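PDB 4LIZ: actin-binding protein, cofilin/tropomyosin family protein, putative, which binds actin filaments and stabilises them, and may contribute to phagocytosis and pseudopod formation in this amoebic parasite. Local coordinates for residues Q61-T67 against K78-W84; M1-L6 against I100-V105; E25-F29 against E50-L55. One frame throughout, in Å; residues are numbered along the deposited sequence.

Interaction 1: Q61-T67 against K78-W84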
loop_
_atom_site.group_PDB
_atom_site.type_symbol
_atom_site.label_atom_id
_atom_site.label_comp_id
_atom_site.label_asym_id
_atom_site.label_seq_id
_atom_site.Cartn_x
_atom_site.Cartn_y
_atom_site.Cartn_z
ATOM N N GLN A 61 -4.753 6.827 -3.460
ATOM C CA GLN A 61 -4.844 5.792 -2.403
ATOM C C GLN A 61 -3.482 5.259 -2.043
ATOM O O GLN A 61 -2.491 5.503 -2.779
ATOM C CB GLN A 61 -5.796 4.685 -2.827
ATOM C CG GLN A 61 -7.268 5.078 -2.983
ATOM C CD GLN A 61 -8.053 4.080 -3.754
ATOM O OE1 GLN A 61 -7.901 3.914 -4.936
ATOM N NE2 GLN A 61 -8.813 3.270 -3.015
ATOM N N PHE A 62 -3.353 4.529 -0.943
ATOM C CA PHE A 62 -2.201 3.795 -0.573
ATOM C C PHE A 62 -2.537 2.385 -0.213
ATOM O O PHE A 62 -3.685 2.198 0.240
ATOM C CB PHE A 62 -1.452 4.438 0.607
ATOM C CG PHE A 62 -0.997 5.873 0.330
ATOM C CD1 PHE A 62 -1.763 6.950 0.677
ATOM C CD2 PHE A 62 0.242 6.053 -0.231
ATOM C CE1 PHE A 62 -1.371 8.285 0.343
ATOM C CE2 PHE A 62 0.661 7.346 -0.461
ATOM C CZ PHE A 62 -0.112 8.390 -0.184
ATOM N N ALA A 63 -1.708 1.438 -0.336
ATOM C CA ALA A 63 -1.990 0.108 0.048
ATOM C C ALA A 63 -0.803 -0.522 0.657
ATOM O O ALA A 63 0.384 -0.226 0.375
ATOM C CB ALA A 63 -2.555 -0.743 -1.107
ATOM N N TYR A 64 -1.011 -1.530 1.508
ATOM C CA TYR A 64 -0.004 -2.245 2.203
ATOM C C TYR A 64 -0.439 -3.680 2.451
ATOM O O TYR A 64 -1.532 -3.860 2.976
ATOM C CB TYR A 64 0.295 -1.522 3.553
ATOM C CG TYR A 64 1.421 -2.126 4.353
ATOM C CD1 TYR A 64 2.724 -2.098 3.939
ATOM C CD2 TYR A 64 1.142 -2.655 5.611
ATOM C CE1 TYR A 64 3.764 -2.575 4.721
ATOM C CE2 TYR A 64 2.186 -3.139 6.442
ATOM C CZ TYR A 64 3.479 -3.092 5.973
ATOM O OH TYR A 64 4.583 -3.476 6.796
ATOM N N TYR A 65 0.329 -4.666 2.040
ATOM C CA TYR A 65 -0.043 -6.055 2.227
ATOM C C TYR A 65 1.162 -6.967 2.469
ATOM O O TYR A 65 2.253 -6.641 2.153
ATOM C CB TYR A 65 -0.908 -6.588 1.055
ATOM C CG TYR A 65 -0.222 -6.776 -0.278
ATOM C CD1 TYR A 65 0.295 -7.975 -0.645
ATOM C CD2 TYR A 65 -0.115 -5.731 -1.151
ATOM C CE1 TYR A 65 0.915 -8.137 -1.855
ATOM C CE2 TYR A 65 0.483 -5.888 -2.376
ATOM C CZ TYR A 65 1.002 -7.095 -2.705
ATOM O OH TYR A 65 1.629 -7.294 -3.883
ATOM N N ARG A 66 0.854 -8.125 3.029
ATOM C CA ARG A 66 1.838 -9.137 3.304
ATOM C C ARG A 66 1.730 -10.238 2.282
ATOM O O ARG A 66 0.691 -10.515 1.778
ATOM C CB ARG A 66 1.728 -9.726 4.705
ATOM C CG ARG A 66 0.480 -10.499 4.967
ATOM C CD ARG A 66 0.396 -10.871 6.428
ATOM N NE ARG A 66 1.293 -11.928 6.818
ATOM C CZ ARG A 66 1.991 -11.968 7.945
ATOM N NH1 ARG A 66 1.961 -10.980 8.803
ATOM N NH2 ARG A 66 2.721 -13.028 8.187
ATOM N N THR A 67 2.881 -10.807 1.973
ATOM C CA THR A 67 3.008 -11.885 1.025
ATOM C C THR A 67 4.170 -12.805 1.445
ATOM O O THR A 67 4.799 -12.549 2.358
ATOM C CB THR A 67 3.112 -11.368 -0.431
ATOM O OG1 THR A 67 2.956 -12.443 -1.346
ATOM C CG2 THR A 67 4.396 -10.725 -0.677
ATOM N N LYS A 78 7.000 -11.065 3.458
ATOM C CA LYS A 78 7.477 -9.849 2.854
ATOM C C LYS A 78 6.283 -8.889 2.807
ATOM O O LYS A 78 5.137 -9.290 2.760
ATOM C CB LYS A 78 7.863 -10.099 1.392
ATOM C CG LYS A 78 9.021 -11.120 1.295
ATOM C CD LYS A 78 10.327 -10.535 1.693
ATOM C CE LYS A 78 11.455 -11.555 1.391
ATOM N NZ LYS A 78 12.778 -10.968 1.705
ATOM N N PHE A 79 6.585 -7.590 2.878
ATOM C CA PHE A 79 5.578 -6.560 2.886
ATOM C C PHE A 79 5.719 -5.676 1.679
ATOM O O PHE A 79 6.844 -5.277 1.304
ATOM C CB PHE A 79 5.668 -5.746 4.147
ATOM C CG PHE A 79 5.481 -6.563 5.395
ATOM C CD1 PHE A 79 4.265 -7.137 5.731
ATOM C CD2 PHE A 79 6.578 -6.811 6.224
ATOM C CE1 PHE A 79 4.150 -7.936 6.834
ATOM C CE2 PHE A 79 6.442 -7.634 7.327
ATOM C CZ PHE A 79 5.237 -8.181 7.626
ATOM N N VAL A 80 4.616 -5.368 1.040
ATOM C CA VAL A 80 4.533 -4.556 -0.199
ATOM C C VAL A 80 3.820 -3.275 0.146
ATOM O O VAL A 80 2.693 -3.286 0.646
ATOM C CB VAL A 80 3.826 -5.322 -1.305
ATOM C CG1 VAL A 80 3.734 -4.456 -2.559
ATOM C CG2 VAL A 80 4.529 -6.663 -1.640
ATOM N N PHE A 81 4.388 -2.107 -0.224
ATOM C CA PHE A 81 3.829 -0.781 -0.110
ATOM C C PHE A 81 3.523 -0.253 -1.471
ATOM O O PHE A 81 4.412 -0.188 -2.320
ATOM C CB PHE A 81 4.703 0.182 0.701
ATOM C CG PHE A 81 4.261 1.586 0.651
ATOM C CD1 PHE A 81 3.055 2.025 1.174
ATOM C CD2 PHE A 81 5.067 2.581 0.077
ATOM C CE1 PHE A 81 2.626 3.357 1.160
ATOM C CE2 PHE A 81 4.659 3.872 0.026
ATOM C CZ PHE A 81 3.459 4.290 0.582
ATOM N N ILE A 82 2.315 0.176 -1.748
ATOM C CA ILE A 82 1.905 0.749 -3.026
ATOM C C ILE A 82 1.356 2.104 -2.785
ATOM O O ILE A 82 0.475 2.385 -1.923
ATOM C CB ILE A 82 0.786 -0.093 -3.677
ATOM C CG1 ILE A 82 1.368 -1.437 -4.069
ATOM C CG2 ILE A 82 0.126 0.657 -4.793
ATOM C CD1 ILE A 82 0.335 -2.523 -4.293
ATOM N N SER A 83 1.782 3.126 -3.571
ATOM C CA SER A 83 1.094 4.391 -3.772
ATOM C C SER A 83 0.314 4.373 -5.090
ATOM O O SER A 83 0.820 3.834 -6.070
ATOM C CB SER A 83 2.058 5.590 -3.641
ATOM O OG SER A 83 3.023 5.530 -4.663
ATOM N N TRP A 84 -0.881 4.922 -5.104
ATOM C CA TRP A 84 -1.757 4.830 -6.234
ATOM C C TRP A 84 -2.302 6.204 -6.521
ATOM O O TRP A 84 -2.931 6.883 -5.692
ATOM C CB TRP A 84 -2.978 3.900 -5.923
ATOM C CG TRP A 84 -4.131 3.964 -6.897
ATOM C CD1 TRP A 84 -5.198 4.682 -6.778
ATOM C CD2 TRP A 84 -4.207 3.229 -8.123
ATOM N NE1 TRP A 84 -6.070 4.450 -7.838
ATOM C CE2 TRP A 84 -5.462 3.532 -8.672
ATOM C CE3 TRP A 84 -3.392 2.307 -8.762
ATOM C CZ2 TRP A 84 -5.856 2.940 -9.902
ATOM C CZ3 TRP A 84 -3.778 1.715 -9.974
ATOM C CH2 TRP A 84 -5.020 2.059 -10.514
#

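Interaction 2: M1-L6 against I100-V105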
loop_
_atom_site.group_PDB
_atom_site.type_symbol
_atom_site.label_atom_id
_atom_site.label_comp_id
_atom_site.label_asym_id
_atom_site.label_seq_id
_atom_site.Cartn_x
_atom_site.Cartn_y
_atom_site.Cartn_z
HETATM N N MSE A 1 5.138 16.663 7.503
HETATM C CA MSE A 1 5.261 17.684 6.490
HETATM C C MSE A 1 3.970 17.878 5.668
HETATM O O MSE A 1 3.703 18.914 5.189
HETATM C CB MSE A 1 6.404 17.319 5.543
HETATM C CG MSE A 1 7.772 17.337 6.204
HETATM SE SE MSE A 1 8.279 19.036 6.935
HETATM C CE MSE A 1 8.440 20.023 5.262
ATOM N N SER A 2 3.191 16.971 5.347
ATOM C CA SER A 2 2.036 17.117 4.485
ATOM C C SER A 2 0.790 17.864 4.986
ATOM O O SER A 2 0.015 18.255 4.243
ATOM C CB SER A 2 1.606 15.759 3.934
ATOM O OG SER A 2 0.869 15.053 4.863
ATOM N N GLY A 3 0.597 17.904 6.272
ATOM C CA GLY A 3 -0.613 18.436 6.843
ATOM C C GLY A 3 -1.797 17.498 6.896
ATOM O O GLY A 3 -2.890 17.918 7.129
ATOM N N PHE A 4 -1.579 16.231 6.580
ATOM C CA PHE A 4 -2.644 15.255 6.620
ATOM C C PHE A 4 -2.660 14.547 7.966
ATOM O O PHE A 4 -1.628 14.274 8.487
ATOM C CB PHE A 4 -2.448 14.211 5.504
ATOM C CG PHE A 4 -3.083 14.586 4.217
ATOM C CD1 PHE A 4 -2.536 15.573 3.432
ATOM C CD2 PHE A 4 -4.226 14.007 3.816
ATOM C CE1 PHE A 4 -3.137 15.941 2.265
ATOM C CE2 PHE A 4 -4.815 14.365 2.649
ATOM C CZ PHE A 4 -4.276 15.336 1.872
ATOM N N ASP A 5 -3.863 14.269 8.463
ATOM C CA ASP A 5 -4.081 13.442 9.639
ATOM C C ASP A 5 -3.902 11.964 9.237
ATOM O O ASP A 5 -4.656 11.461 8.456
ATOM C CB ASP A 5 -5.472 13.737 10.165
ATOM C CG ASP A 5 -5.928 12.793 11.306
ATOM O OD1 ASP A 5 -5.181 11.974 11.779
ATOM O OD2 ASP A 5 -7.062 13.035 11.764
ATOM N N LEU A 6 -2.893 11.373 9.842
ATOM C CA LEU A 6 -2.538 9.931 9.613
ATOM C C LEU A 6 -2.903 9.008 10.755
ATOM O O LEU A 6 -2.431 7.879 10.836
ATOM C CB LEU A 6 -1.041 9.768 9.253
ATOM C CG LEU A 6 -0.487 10.538 8.078
ATOM C CD1 LEU A 6 0.918 10.077 7.751
ATOM C CD2 LEU A 6 -1.425 10.551 6.916
ATOM N N ILE A 100 4.704 14.378 -1.019
ATOM C CA ILE A 100 4.891 14.848 0.373
ATOM C C ILE A 100 3.987 13.936 1.293
ATOM O O ILE A 100 4.453 13.519 2.373
ATOM C CB ILE A 100 4.642 16.328 0.562
ATOM C CG1 ILE A 100 5.177 16.795 1.868
ATOM C CG2 ILE A 100 3.265 16.750 0.284
ATOM C CD1 ILE A 100 5.242 18.277 2.016
ATOM N N LEU A 101 2.788 13.596 0.814
ATOM C CA LEU A 101 1.884 12.754 1.653
ATOM C C LEU A 101 2.530 11.384 1.747
ATOM O O LEU A 101 2.546 10.751 2.827
ATOM C CB LEU A 101 0.587 12.709 1.023
ATOM C CG LEU A 101 -0.480 11.785 1.696
ATOM C CD1 LEU A 101 -0.608 12.096 3.162
ATOM C CD2 LEU A 101 -1.785 11.964 0.975
ATOM N N LYS A 102 2.994 10.794 0.668
ATOM C CA LYS A 102 3.667 9.492 0.614
ATOM C C LYS A 102 4.819 9.430 1.619
ATOM O O LYS A 102 5.008 8.428 2.290
ATOM C CB LYS A 102 4.162 9.245 -0.821
ATOM C CG LYS A 102 4.837 7.956 -1.023
ATOM C CD LYS A 102 5.661 7.991 -2.408
ATOM C CE LYS A 102 4.818 8.266 -3.584
ATOM N NZ LYS A 102 5.589 8.144 -4.845
ATOM N N GLY A 103 5.619 10.502 1.707
ATOM C CA GLY A 103 6.720 10.521 2.619
ATOM C C GLY A 103 6.222 10.389 4.049
ATOM O O GLY A 103 6.845 9.657 4.865
ATOM N N ASP A 104 5.180 11.111 4.393
ATOM C CA ASP A 104 4.585 11.057 5.764
ATOM C C ASP A 104 4.066 9.621 5.972
ATOM O O ASP A 104 4.259 9.036 7.082
ATOM C CB ASP A 104 3.522 12.021 5.907
ATOM C CG ASP A 104 3.993 13.480 6.079
ATOM O OD1 ASP A 104 5.200 13.718 6.194
ATOM O OD2 ASP A 104 3.081 14.273 6.174
ATOM N N VAL A 105 3.381 9.031 5.009
ATOM C CA VAL A 105 2.832 7.702 5.159
ATOM C C VAL A 105 3.934 6.686 5.368
ATOM O O VAL A 105 3.836 5.800 6.221
ATOM C CB VAL A 105 1.964 7.332 3.957
ATOM C CG1 VAL A 105 1.613 5.812 3.923
ATOM C CG2 VAL A 105 0.731 8.186 3.880
HETATM O O HOH W 1 1.172 14.407 8.452
#

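Interaction 3: E25-F29 against E50-L55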
loop_
_atom_site.group_PDB
_atom_site.type_symbol
_atom_site.label_atom_id
_atom_site.label_comp_id
_atom_site.label_asym_id
_atom_site.label_seq_id
_atom_site.Cartn_x
_atom_site.Cartn_y
_atom_site.Cartn_z
ATOM N N GLU A 25 -4.495 -9.088 6.415
ATOM C CA GLU A 25 -3.318 -9.353 5.572
ATOM C C GLU A 25 -3.088 -8.148 4.610
ATOM O O GLU A 25 -2.015 -8.085 4.021
ATOM C CB GLU A 25 -3.518 -10.628 4.793
ATOM C CG GLU A 25 -3.630 -11.839 5.747
ATOM C CD GLU A 25 -3.947 -13.071 4.963
ATOM O OE1 GLU A 25 -4.681 -13.082 3.976
ATOM O OE2 GLU A 25 -3.473 -14.169 5.452
ATOM N N PHE A 26 -4.051 -7.311 4.372
ATOM C CA PHE A 26 -3.911 -6.101 3.555
ATOM C C PHE A 26 -4.735 -4.985 4.060
ATOM O O PHE A 26 -5.770 -5.190 4.739
ATOM C CB PHE A 26 -4.355 -6.421 2.068
ATOM C CG PHE A 26 -5.825 -6.337 1.796
ATOM C CD1 PHE A 26 -6.598 -7.432 2.044
ATOM C CD2 PHE A 26 -6.432 -5.206 1.368
ATOM C CE1 PHE A 26 -7.973 -7.370 1.857
ATOM C CE2 PHE A 26 -7.774 -5.106 1.163
ATOM C CZ PHE A 26 -8.561 -6.213 1.497
ATOM N N VAL A 27 -4.371 -3.750 3.717
ATOM C CA VAL A 27 -5.143 -2.578 3.911
ATOM C C VAL A 27 -5.012 -1.617 2.770
ATOM O O VAL A 27 -3.898 -1.571 2.177
ATOM C CB VAL A 27 -4.874 -1.881 5.260
ATOM C CG1 VAL A 27 -3.381 -1.499 5.370
ATOM C CG2 VAL A 27 -5.742 -0.681 5.547
ATOM N N VAL A 28 -6.098 -0.968 2.409
ATOM C CA VAL A 28 -6.110 0.133 1.422
ATOM C C VAL A 28 -6.612 1.352 2.094
ATOM O O VAL A 28 -7.691 1.292 2.733
ATOM C CB VAL A 28 -6.921 -0.253 0.176
ATOM C CG1 VAL A 28 -6.946 0.918 -0.818
ATOM C CG2 VAL A 28 -6.418 -1.497 -0.480
ATOM N N PHE A 29 -5.885 2.489 2.000
ATOM C CA PHE A 29 -6.279 3.735 2.508
ATOM C C PHE A 29 -6.714 4.700 1.437
ATOM O O PHE A 29 -6.083 4.755 0.350
ATOM C CB PHE A 29 -5.116 4.446 3.265
ATOM C CG PHE A 29 -4.536 3.650 4.431
ATOM C CD1 PHE A 29 -5.250 3.636 5.647
ATOM C CD2 PHE A 29 -3.372 2.916 4.342
ATOM C CE1 PHE A 29 -4.722 2.921 6.697
ATOM C CE2 PHE A 29 -2.893 2.219 5.453
ATOM C CZ PHE A 29 -3.600 2.225 6.606
ATOM N N GLU A 50 -6.967 -8.475 -3.932
ATOM C CA GLU A 50 -7.883 -7.746 -3.077
ATOM C C GLU A 50 -7.586 -6.228 -3.026
ATOM O O GLU A 50 -8.453 -5.416 -3.050
ATOM C CB GLU A 50 -7.876 -8.330 -1.675
ATOM C CG GLU A 50 -8.599 -9.651 -1.534
ATOM C CD GLU A 50 -7.887 -10.842 -2.164
ATOM O OE1 GLU A 50 -6.693 -10.889 -2.306
ATOM O OE2 GLU A 50 -8.577 -11.781 -2.534
ATOM N N VAL A 51 -6.312 -5.907 -2.984
ATOM C CA VAL A 51 -5.917 -4.532 -3.050
ATOM C C VAL A 51 -6.365 -3.919 -4.381
ATOM O O VAL A 51 -6.925 -2.894 -4.414
ATOM C CB VAL A 51 -4.367 -4.452 -2.910
ATOM C CG1 VAL A 51 -3.773 -3.131 -3.384
ATOM C CG2 VAL A 51 -3.922 -4.763 -1.500
ATOM N N LYS A 52 -6.114 -4.638 -5.461
ATOM C CA LYS A 52 -6.405 -4.105 -6.781
ATOM C C LYS A 52 -7.890 -3.855 -6.910
ATOM O O LYS A 52 -8.260 -2.887 -7.443
ATOM C CB LYS A 52 -5.875 -5.015 -7.894
ATOM C CG LYS A 52 -4.382 -4.914 -8.113
ATOM C CD LYS A 52 -3.843 -5.982 -9.042
ATOM C CE LYS A 52 -4.251 -5.747 -10.474
ATOM N NZ LYS A 52 -3.615 -6.826 -11.257
ATOM N N ALA A 53 -8.701 -4.750 -6.360
ATOM C CA ALA A 53 -10.111 -4.528 -6.394
ATOM C C ALA A 53 -10.648 -3.307 -5.744
ATOM O O ALA A 53 -11.701 -2.765 -6.060
ATOM C CB ALA A 53 -10.815 -5.760 -5.801
ATOM N N ALA A 54 -9.891 -2.820 -4.748
ATOM C CA ALA A 54 -10.196 -1.630 -4.016
ATOM C C ALA A 54 -9.646 -0.304 -4.568
ATOM O O ALA A 54 -10.080 0.751 -4.099
ATOM C CB ALA A 54 -9.756 -1.773 -2.526
ATOM N N LEU A 55 -8.750 -0.420 -5.549
ATOM C CA LEU A 55 -8.135 0.784 -6.117
ATOM C C LEU A 55 -9.063 1.450 -7.145
ATOM O O LEU A 55 -9.458 0.708 -8.054
ATOM C CB LEU A 55 -6.800 0.456 -6.691
ATOM C CG LEU A 55 -5.743 0.012 -5.690
ATOM C CD1 LEU A 55 -4.426 -0.428 -6.361
ATOM C CD2 LEU A 55 -5.445 1.064 -4.678
#

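Interaction 1: Q61-T67 against K78-W84
Lys78 opens the pairing with Thr67, exchanging two backbone hydrogen bonds with it; its bent side chain leads off to His137. Phe79, on the other face of the sheet, is flanked by two residues of segment 61-67. The Tyr64 ring lies nearly parallel to it but slid well aside, with planes 22° apart and centroids 5.7 Å apart, and Arg66 CB rests 3.7 Å from Phe79 CE1. The Tyr64 hydroxyl passes over to Asn111 O, and the Arg66 guanidinium to Asp19. Val80 presents its CB to one face of the Tyr65 ring, 3.8 Å from the centroid, a CH-pi contact. The ring lies alongside Val80, face toward it, because Tyr65 CG sits between its own backbone N and carbonyl carbon (chi1 70°). Phe81 CZ meets Phe62 CD2 at 3.8 Å, the two side chains running alongside each other. Ile82 CD1 reaches the edge of the Tyr65 ring, 3.9 Å from Tyr65 CE2. Ser83 CB touches the Phe62 ring, its hydroxyl bonded to His117. Trp84 ends the series beside Gln61, indole and amide planes 76° apart; both side chains bond to the backbone of Lys56. Where the strands connect lies the F-loop motif (Asp71 to Arg76), important for stable binding to G- and F-actin. Eight backbone bonds thus join the two strands of this antiparallel hairpin, and the polar ends of Gln61, Tyr64, Ser83 and Trp84 find partners elsewhere.

Interaction 2: M1-L6 against I100-V105
Ser2 and the amino terminus of Met1 converge on the carboxylate of Asp104, tying the chain's N-terminal arm to helix 92-108 of the ADF-homology fold. Three groups of the arm supply the donors. Ser2 OG gives the shortest bond, 2.7 Å to Asp104 OD2, and Ser2 N reaches the same oxygen at 2.8 Å. The two arrive from one face of the carboxylate, the amide on the syn side and the hydroxyl on the anti side, each nearly 30° out of its plane. Met1 N forms a salt bridge with Asp104 OD1, 3.2 Å away on the syn side, and a weaker bond to OD2. So many donors, one of them an amino terminus, would be expected to favour the ionised carboxylate.

Apolar contacts continue along the helix. Ile100 CD1 packs on CB of Met1, which is selenomethionine in this crystal. Leu101, with CG anti to its backbone N (chi1 176°), swings its methyls toward the arm: CD2 stands over the centre of the Phe4 ring, 5° off the normal, and CD1 touches Phe4 CB. Leu6 CD1 lies against Asp104 CB at 3.7 Å, while its CD2 nears Leu101 CD1.

Further out, backbone bonds of Asp5 attach the arm to Leu38 at the start of strand 37-44, outermost in the sheet of this chain, and to Asn36 just before it; Leu38 also packs on Leu6 and Leu101. Within the arm, Ser2 OG accepts from Phe4 N at 3.2 Å, an ST turn that orients the hydroxyl. A water links arm and helix, donating to Phe4 O at 2.8 Å and to Asp104 OD2 at 3.0 Å.

Interaction 3: E25-F29 against E50-L55
Phe26 turns one face of its ring to Glu50, and the two side chains cross at about a right angle. Glu50 CB stands over that face toward the rim, 3.9 Å from the centroid and 21° off the normal, so a methylene and not the carboxylate makes this CH-pi contact. The Glu50 chain bends at chi2 and carries its acid group away to Gly47 N. Val51 meets the same ring differently: it runs antiparallel alongside Phe26, its CG2 3.8 Å from Phe26 CD2. Val28, two residues along the strand, divides its methyls between partners. Its CG2 faces the helix, 3.9 Å from Ala54 CB and 4.2 Å from Val51 CG2, whereas Val28 CG1 reaches Leu55 CD2 at 4.1 Å. With CG1 anti to the backbone N (chi1 179°), Val28 directs one methyl to Leu55 and the other between Val51 and Ala54.

No hydrogen bond crosses the contact. Tyr65 and Ala42, on the strands flanking 26-32, pack against Phe26 as well, and Ala63 lies against Val51. At the start of the strand, Glu25 and Phe26 together face Gly44 in a classic beta bulge. The axes of strand 26-29 and helix 50-54 approach to 8.6 Å, with 16° between their N-to-C directions. This is helix-on-sheet packing as in the ADF-homology fold, whose central mixed sheet lies between helices, helix 48-54 here covering the face that bears Phe26 and Val28.

Interactions 1 and 3 belong to the buried centre of the fold, whereas interaction 2 is partly exposed and lies farther from the middle of the chain. Interactions 1 and 3 share the sheet: strands 60-69 and 26-32 are neighbours, bonded from Phe62 O to Phe29 N and from Tyr64 O to Val27 N. Interaction 1 combines regular backbone bonding with aromatic packing; interaction 3 is wholly apolar between its segments. Interaction 2 instead gathers charge and hydrogen bonds at one carboxylate, with apolar contacts beside it. Its helix nevertheless meets the hairpin of interaction 1, where Leu101 packs on Phe62 and Val105 on Phe81. Interactions 2 and 3 do not touch.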